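Local coordinates for transcriptional regulator, LacI family (Lactobacillus brevis, PDB 3JY6), which probably regulates transcription by binding DNA at cis-regulatory sequences, here represented by its periplasmic-binding-protein-like domain, at residues 131-134 and 139-142; 166-171 and 194-199. All blocks are in the same frame, centred on the assembly; numbering follows the deposited sequence.

Contact 1 (131-134 and 139-142); sequences SELE and RQER
Arg139 and Gln140, neighbours on helix 137-147, reach back to the loop that has just left strand 125-131 and take hold of two consecutive carbonyl oxygens. The chain of Arg139 is extended from CG to NE and reaches across to the loop, where its NH1 donates to Glu132 O at 2.8 Å. This oxygen lies almost in the guanidinium plane, and the N-H points at it with an angle of 151°. One face of the same flat group is covered by Ser131, whose CB sits over its centre, 3.4 Å from Arg139 CZ. The edge bond, the cover on one face and a salt bridge of NH2 to Glu160 together restrain the group's position and tilt; that carboxylate also takes Ser131 OG as a hydrogen-bond partner.

Gln140 follows, with CG beside the backbone N (chi1 -77°) and the chain extended beyond it. The amide thereby comes up to the next carbonyl, where NE2 donates to Leu133 O at 2.7 Å, tilted from the carbonyl plane. Leu133 answers with a methyl, CD2, resting 4.0 Å from Gln140 CA. The arrangement belongs to a beta-alpha connection of a Rossmann-like subdomain, as in periplasmic binding proteins: side chains from the first turn of the following helix secure the loop at the carboxyl end of the preceding parallel strand.

Contact 2 (166-171 and 194-199); sequences SEVHQR and LEFFPN
Val168 meets the ring of Phe196 from above, in a CH-pi contact that joins helix 165-177 to helix 190-196. The methyl CG1 lies 3.7 Å from the ring centroid, 22° off the normal, and is displaced toward the rim, where its nearest atom is Phe196 CZ at 3.5 Å. CB of Val168 comes along with it, 3.7 Å from Phe196 CE1, and the two side chains cross at about a right angle. CG1 stands anti to the backbone N of Val168 (chi1 172°), which directs this branch over the aromatic face. His169 contributes as fully to the packing on the ring, by its backbone and the root of its side chain: its N is 3.8 Å from Phe196 CE1, and its CB is 4.2 Å from Phe196 CD1.

Further out, the opposite face of the ring is lined by CG of Glu195, also toward the rim, so that the phenyl group is held between a valine methyl and the aliphatic part of its own neighbour. The carboxylate of Glu195 is in turn anchored by hydrogen bonds to Tyr163 and His165, and the His165 ring meets that of Phe196 with the planes nearly parallel. Replacing Phe196 by an alanine removes the ring, and is likely to leave Val168 CG1 and the CG of Glu195 without the two faces they rest on and to open a gap between the helices.

Beyond this buried pair, Val168 also packs on Val158 of strand 152-158, while Phe197 touches Ala185 and Ala187 of strand 183-187, both strands of the parallel sheet. Glu195, Pro198 and Asn199 reach Arg224 and Met225 of the second subunit, where Asn199 ND2 bonds to Arg224 O.

Followed from the N terminus, the two contacts come in series, neither nested nor crossed. Contact 1 closes a short loop, with four residues between its segments, where strand 125-131 gives way to helix 137-147. The chain then passes through strand 152-158 and enters helix 165-177, on which contact 2 opens; it closes after 22 intervening residues, past strand 183-187, at helix 190-196. The first is a local, largely polar fastening of one strand-helix connection, the second a longer-range apolar joint between helices. Their centres are 19 Å apart and they do not touch, yet both belong to the subdomain built on the four-stranded parallel sheet.

Contact 1 (131-134 and 139-142)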
ATOM      1  N   SER A 131       1.343  16.352   9.026  1.00 27.76           N
ATOM      2  CA  SER A 131       0.985  15.695  10.273  1.00 29.21           C
ATOM      3  C   SER A 131       1.732  16.583  11.268  1.00 30.22           C
ATOM      4  O   SER A 131       2.668  17.277  10.879  1.00 29.10           O
ATOM      5  CB  SER A 131       1.523  14.266  10.332  1.00 27.59           C
ATOM      6  OG  SER A 131       0.887  13.448   9.366  1.00 28.75           O
ATOM      7  N   GLU A 132       1.331  16.572  12.534  1.00 32.06           N
ATOM      8  CA  GLU A 132       1.969  17.417  13.540  1.00 34.90           C
ATOM      9  C   GLU A 132       3.494  17.507  13.462  1.00 35.75           C
ATOM     10  O   GLU A 132       4.193  16.492  13.512  1.00 35.44           O
ATOM     11  CB  GLU A 132       1.524  16.969  14.934  1.00 37.41           C
ATOM     12  CG  GLU A 132       0.032  17.195  15.160  1.00 41.77           C
ATOM     13  CD  GLU A 132      -0.438  16.729  16.523  1.00 45.16           C
ATOM     14  OE1 GLU A 132       0.113  17.209  17.542  1.00 46.48           O
ATOM     15  OE2 GLU A 132      -1.361  15.886  16.573  1.00 44.66           O
ATOM     16  N   LEU A 133       3.991  18.738  13.347  1.00 35.66           N
ATOM     17  CA  LEU A 133       5.423  19.016  13.233  1.00 37.41           C
ATOM     18  C   LEU A 133       6.310  18.560  14.395  1.00 38.45           C
ATOM     19  O   LEU A 133       7.370  17.976  14.162  1.00 37.04           O
ATOM     20  CB  LEU A 133       5.641  20.517  12.984  1.00 38.09           C
ATOM     21  CG  LEU A 133       5.275  21.042  11.592  1.00 39.16           C
ATOM     22  CD1 LEU A 133       5.074  22.550  11.632  1.00 39.85           C
ATOM     23  CD2 LEU A 133       6.374  20.672  10.604  1.00 38.57           C
ATOM     24  N   GLU A 134       5.902  18.824  15.635  1.00 39.93           N
ATOM     25  CA  GLU A 134       6.720  18.416  16.778  1.00 41.48           C
ATOM     26  C   GLU A 134       6.963  16.908  16.798  1.00 40.61           C
ATOM     27  O   GLU A 134       8.049  16.452  17.149  1.00 41.46           O
ATOM     28  CB  GLU A 134       6.077  18.847  18.102  1.00 44.01           C
ATOM     29  CG  GLU A 134       6.899  18.456  19.326  1.00 47.92           C
ATOM     30  CD  GLU A 134       6.441  19.148  20.604  1.00 51.29           C
ATOM     31  OE1 GLU A 134       6.889  20.285  20.867  1.00 51.47           O
ATOM     32  OE2 GLU A 134       5.627  18.553  21.347  1.00 53.23           O
ATOM     33  N   ARG A 139       9.564  15.766   9.238  1.00 30.42           N
ATOM     34  CA  ARG A 139       8.523  16.709   8.855  1.00 30.50           C
ATOM     35  C   ARG A 139       9.102  18.100   9.114  1.00 30.45           C
ATOM     36  O   ARG A 139       9.100  18.972   8.241  1.00 28.79           O
ATOM     37  CB  ARG A 139       7.260  16.514   9.707  1.00 29.84           C
ATOM     38  CG  ARG A 139       6.691  15.107   9.676  1.00 32.80           C
ATOM     39  CD  ARG A 139       5.563  14.943  10.688  1.00 35.16           C
ATOM     40  NE  ARG A 139       5.156  13.547  10.812  1.00 37.24           N
ATOM     41  CZ  ARG A 139       4.334  13.077  11.747  1.00 37.95           C
ATOM     42  NH1 ARG A 139       3.811  13.887  12.662  1.00 38.10           N
ATOM     43  NH2 ARG A 139       4.041  11.784  11.769  1.00 38.37           N
ATOM     44  N   GLN A 140       9.605  18.288  10.328  1.00 28.98           N
ATOM     45  CA  GLN A 140      10.187  19.555  10.727  1.00 29.02           C
ATOM     46  C   GLN A 140      11.237  20.059   9.755  1.00 26.85           C
ATOM     47  O   GLN A 140      11.344  21.259   9.524  1.00 26.07           O
ATOM     48  CB  GLN A 140      10.794  19.439  12.123  1.00 29.33           C
ATOM     49  CG  GLN A 140       9.758  19.470  13.222  1.00 33.73           C
ATOM     50  CD  GLN A 140      10.363  19.280  14.589  1.00 35.65           C
ATOM     51  OE1 GLN A 140      11.321  19.961  14.958  1.00 37.60           O
ATOM     52  NE2 GLN A 140       9.801  18.357  15.358  1.00 38.19           N
ATOM     53  N   GLU A 141      12.020  19.147   9.195  1.00 26.06           N
ATOM     54  CA  GLU A 141      13.056  19.529   8.245  1.00 25.81           C
ATOM     55  C   GLU A 141      12.472  19.965   6.903  1.00 25.21           C
ATOM     56  O   GLU A 141      12.957  20.905   6.286  1.00 26.94           O
ATOM     57  CB  GLU A 141      14.024  18.366   8.027  1.00 28.50           C
ATOM     58  CG  GLU A 141      15.083  18.188   9.117  1.00 30.09           C
ATOM     59  CD  GLU A 141      16.081  19.336   9.158  1.00 32.58           C
ATOM     60  OE1 GLU A 141      15.936  20.229  10.019  1.00 32.57           O
ATOM     61  OE2 GLU A 141      17.013  19.354   8.317  1.00 34.08           O
ATOM     62  N   ARG A 142      11.437  19.278   6.446  1.00 24.92           N
ATOM     63  CA  ARG A 142      10.811  19.620   5.173  1.00 23.45           C
ATOM     64  C   ARG A 142      10.102  20.963   5.305  1.00 23.63           C
ATOM     65  O   ARG A 142      10.034  21.749   4.360  1.00 21.54           O
ATOM     66  CB  ARG A 142       9.829  18.516   4.764  1.00 19.39           C
ATOM     67  CG  ARG A 142      10.503  17.157   4.547  1.00 17.92           C
ATOM     68  CD  ARG A 142       9.482  16.036   4.295  1.00 16.54           C
ATOM     69  NE  ARG A 142      10.143  14.738   4.195  1.00 15.81           N
ATOM     70  CZ  ARG A 142       9.529  13.572   3.991  1.00 15.18           C
ATOM     71  NH1 ARG A 142       8.206  13.498   3.861  1.00 11.65           N
ATOM     72  NH2 ARG A 142      10.254  12.467   3.898  1.00 13.66           N
TER

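Contact 2 (166-171 and 194-199)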
ATOM      1  N   SER A 166     -13.828  16.496   6.490  1.00 39.46           N
ATOM      2  CA  SER A 166     -14.341  17.790   6.038  1.00 40.27           C
ATOM      3  C   SER A 166     -13.805  18.950   6.868  1.00 38.84           C
ATOM      4  O   SER A 166     -13.759  20.081   6.398  1.00 38.56           O
ATOM      5  CB  SER A 166     -15.873  17.803   6.048  1.00 41.53           C
ATOM      6  OG  SER A 166     -16.381  17.778   7.367  1.00 44.81           O
ATOM      7  N   GLU A 167     -13.404  18.667   8.102  1.00 38.67           N
ATOM      8  CA  GLU A 167     -12.852  19.700   8.965  1.00 38.61           C
ATOM      9  C   GLU A 167     -11.538  20.171   8.332  1.00 37.68           C
ATOM     10  O   GLU A 167     -11.341  21.367   8.095  1.00 37.08           O
ATOM     11  CB  GLU A 167     -12.603  19.136  10.371  1.00 40.99           C
ATOM     12  CG  GLU A 167     -11.450  19.785  11.152  1.00 44.35           C
ATOM     13  CD  GLU A 167     -11.841  21.053  11.888  1.00 46.70           C
ATOM     14  OE1 GLU A 167     -12.429  21.961  11.262  1.00 48.95           O
ATOM     15  OE2 GLU A 167     -11.544  21.146  13.100  1.00 48.60           O
ATOM     16  N   VAL A 168     -10.646  19.223   8.055  1.00 35.28           N
ATOM     17  CA  VAL A 168      -9.353  19.529   7.442  1.00 32.21           C
ATOM     18  C   VAL A 168      -9.562  20.120   6.051  1.00 30.22           C
ATOM     19  O   VAL A 168      -8.925  21.102   5.679  1.00 28.11           O
ATOM     20  CB  VAL A 168      -8.475  18.258   7.342  1.00 30.95           C
ATOM     21  CG1 VAL A 168      -7.208  18.535   6.531  1.00 30.18           C
ATOM     22  CG2 VAL A 168      -8.103  17.793   8.744  1.00 29.53           C
ATOM     23  N   HIS A 169     -10.465  19.514   5.291  1.00 30.32           N
ATOM     24  CA  HIS A 169     -10.790  19.984   3.952  1.00 30.24           C
ATOM     25  C   HIS A 169     -11.155  21.474   3.979  1.00 31.53           C
ATOM     26  O   HIS A 169     -10.523  22.295   3.321  1.00 32.19           O
ATOM     27  CB  HIS A 169     -11.974  19.189   3.406  1.00 30.82           C
ATOM     28  CG  HIS A 169     -12.473  19.676   2.081  1.00 32.02           C
ATOM     29  ND1 HIS A 169     -11.858  19.354   0.890  1.00 34.75           N
ATOM     30  CD2 HIS A 169     -13.534  20.450   1.758  1.00 31.39           C
ATOM     31  CE1 HIS A 169     -12.522  19.905  -0.110  1.00 34.35           C
ATOM     32  NE2 HIS A 169     -13.543  20.576   0.390  1.00 33.77           N
ATOM     33  N   GLN A 170     -12.184  21.817   4.746  1.00 32.63           N
ATOM     34  CA  GLN A 170     -12.647  23.198   4.836  1.00 32.99           C
ATOM     35  C   GLN A 170     -11.545  24.191   5.186  1.00 32.26           C
ATOM     36  O   GLN A 170     -11.511  25.304   4.656  1.00 32.67           O
ATOM     37  CB  GLN A 170     -13.802  23.304   5.842  1.00 33.33           C
ATOM     38  CG  GLN A 170     -15.078  22.637   5.360  1.00 35.84           C
ATOM     39  CD  GLN A 170     -15.716  23.358   4.177  1.00 37.42           C
ATOM     40  OE1 GLN A 170     -16.644  22.839   3.546  1.00 38.95           O
ATOM     41  NE2 GLN A 170     -15.229  24.563   3.881  1.00 36.02           N
ATOM     42  N   ARG A 171     -10.638  23.799   6.070  1.00 31.57           N
ATOM     43  CA  ARG A 171      -9.547  24.689   6.447  1.00 31.38           C
ATOM     44  C   ARG A 171      -8.551  24.889   5.294  1.00 31.05           C
ATOM     45  O   ARG A 171      -8.110  26.007   5.020  1.00 32.35           O
ATOM     46  CB  ARG A 171      -8.828  24.135   7.673  1.00 32.73           C
ATOM     47  CG  ARG A 171      -7.562  24.893   8.066  1.00 36.22           C
ATOM     48  CD  ARG A 171      -7.827  26.356   8.435  1.00 38.44           C
ATOM     49  NE  ARG A 171      -6.611  26.993   8.945  1.00 40.28           N
ATOM     50  CZ  ARG A 171      -6.554  28.232   9.422  1.00 42.32           C
ATOM     51  NH1 ARG A 171      -7.649  28.982   9.456  1.00 43.28           N
ATOM     52  NH2 ARG A 171      -5.401  28.714   9.874  1.00 42.83           N
ATOM     53  N   LEU A 194      -2.982  12.398  -1.107  1.00 21.54           N
ATOM     54  CA  LEU A 194      -3.929  11.437  -1.664  1.00 23.83           C
ATOM     55  C   LEU A 194      -5.347  11.628  -1.160  1.00 22.77           C
ATOM     56  O   LEU A 194      -6.295  11.387  -1.887  1.00 23.83           O
ATOM     57  CB  LEU A 194      -3.491   9.995  -1.350  1.00 27.19           C
ATOM     58  CG  LEU A 194      -2.111   9.522  -1.814  1.00 29.21           C
ATOM     59  CD1 LEU A 194      -1.817   8.160  -1.221  1.00 29.77           C
ATOM     60  CD2 LEU A 194      -2.062   9.467  -3.331  1.00 31.07           C
ATOM     61  N   GLU A 195      -5.492  12.071   0.081  1.00 23.86           N
ATOM     62  CA  GLU A 195      -6.814  12.248   0.652  1.00 25.72           C
ATOM     63  C   GLU A 195      -7.514  13.562   0.316  1.00 25.89           C
ATOM     64  O   GLU A 195      -8.716  13.563   0.031  1.00 25.82           O
ATOM     65  CB  GLU A 195      -6.749  12.095   2.179  1.00 27.58           C
ATOM     66  CG  GLU A 195      -8.117  11.991   2.842  1.00 29.82           C
ATOM     67  CD  GLU A 195      -8.037  11.869   4.346  1.00 31.04           C
ATOM     68  OE1 GLU A 195      -7.063  11.267   4.849  1.00 32.17           O
ATOM     69  OE2 GLU A 195      -8.960  12.364   5.027  1.00 32.85           O
ATOM     70  N   PHE A 196      -6.770  14.667   0.317  1.00 25.43           N
ATOM     71  CA  PHE A 196      -7.369  15.983   0.090  1.00 25.14           C
ATOM     72  C   PHE A 196      -7.193  16.708  -1.237  1.00 25.69           C
ATOM     73  O   PHE A 196      -7.940  17.643  -1.511  1.00 27.65           O
ATOM     74  CB  PHE A 196      -6.933  16.922   1.223  1.00 24.28           C
ATOM     75  CG  PHE A 196      -7.338  16.443   2.593  1.00 25.69           C
ATOM     76  CD1 PHE A 196      -8.641  16.624   3.052  1.00 25.64           C
ATOM     77  CD2 PHE A 196      -6.426  15.785   3.416  1.00 23.80           C
ATOM     78  CE1 PHE A 196      -9.035  16.154   4.312  1.00 26.25           C
ATOM     79  CE2 PHE A 196      -6.811  15.309   4.683  1.00 26.65           C
ATOM     80  CZ  PHE A 196      -8.119  15.496   5.129  1.00 25.20           C
ATOM     81  N   PHE A 197      -6.235  16.300  -2.064  1.00 25.12           N
ATOM     82  CA  PHE A 197      -6.011  16.995  -3.336  1.00 24.55           C
ATOM     83  C   PHE A 197      -6.908  16.615  -4.524  1.00 23.65           C
ATOM     84  O   PHE A 197      -7.237  17.473  -5.353  1.00 23.00           O
ATOM     85  CB  PHE A 197      -4.535  16.866  -3.757  1.00 24.39           C
ATOM     86  CG  PHE A 197      -3.569  17.673  -2.913  1.00 24.89           C
ATOM     87  CD1 PHE A 197      -3.982  18.311  -1.736  1.00 26.58           C
ATOM     88  CD2 PHE A 197      -2.233  17.781  -3.290  1.00 25.12           C
ATOM     89  CE1 PHE A 197      -3.074  19.044  -0.952  1.00 24.95           C
ATOM     90  CE2 PHE A 197      -1.318  18.507  -2.519  1.00 25.42           C
ATOM     91  CZ  PHE A 197      -1.741  19.142  -1.343  1.00 25.49           C
ATOM     92  N   PRO A 198      -7.298  15.331  -4.644  1.00 25.07           N
ATOM     93  CA  PRO A 198      -8.156  14.941  -5.772  1.00 23.74           C
ATOM     94  C   PRO A 198      -9.442  15.752  -5.966  1.00 25.31           C
ATOM     95  O   PRO A 198      -9.770  16.128  -7.091  1.00 23.30           O
ATOM     96  CB  PRO A 198      -8.427  13.465  -5.501  1.00 22.92           C
ATOM     97  CG  PRO A 198      -7.116  13.009  -4.956  1.00 22.74           C
ATOM     98  CD  PRO A 198      -6.764  14.129  -3.966  1.00 24.02           C
ATOM     99  N   ASN A 199     -10.176  16.020  -4.888  1.00 27.20           N
ATOM    100  CA  ASN A 199     -11.411  16.791  -5.020  1.00 30.12           C
ATOM    101  C   ASN A 199     -11.132  18.256  -5.344  1.00 29.64           C
ATOM    102  O   ASN A 199     -11.963  18.933  -5.942  1.00 30.20           O
ATOM    103  CB  ASN A 199     -12.262  16.680  -3.753  1.00 33.37           C
ATOM    104  CG  ASN A 199     -13.084  15.405  -3.713  1.00 36.36           C
ATOM    105  OD1 ASN A 199     -14.276  15.437  -3.418  1.00 35.26           O
ATOM    106  ND2 ASN A 199     -12.449  14.275  -4.008  1.00 38.46           N
TER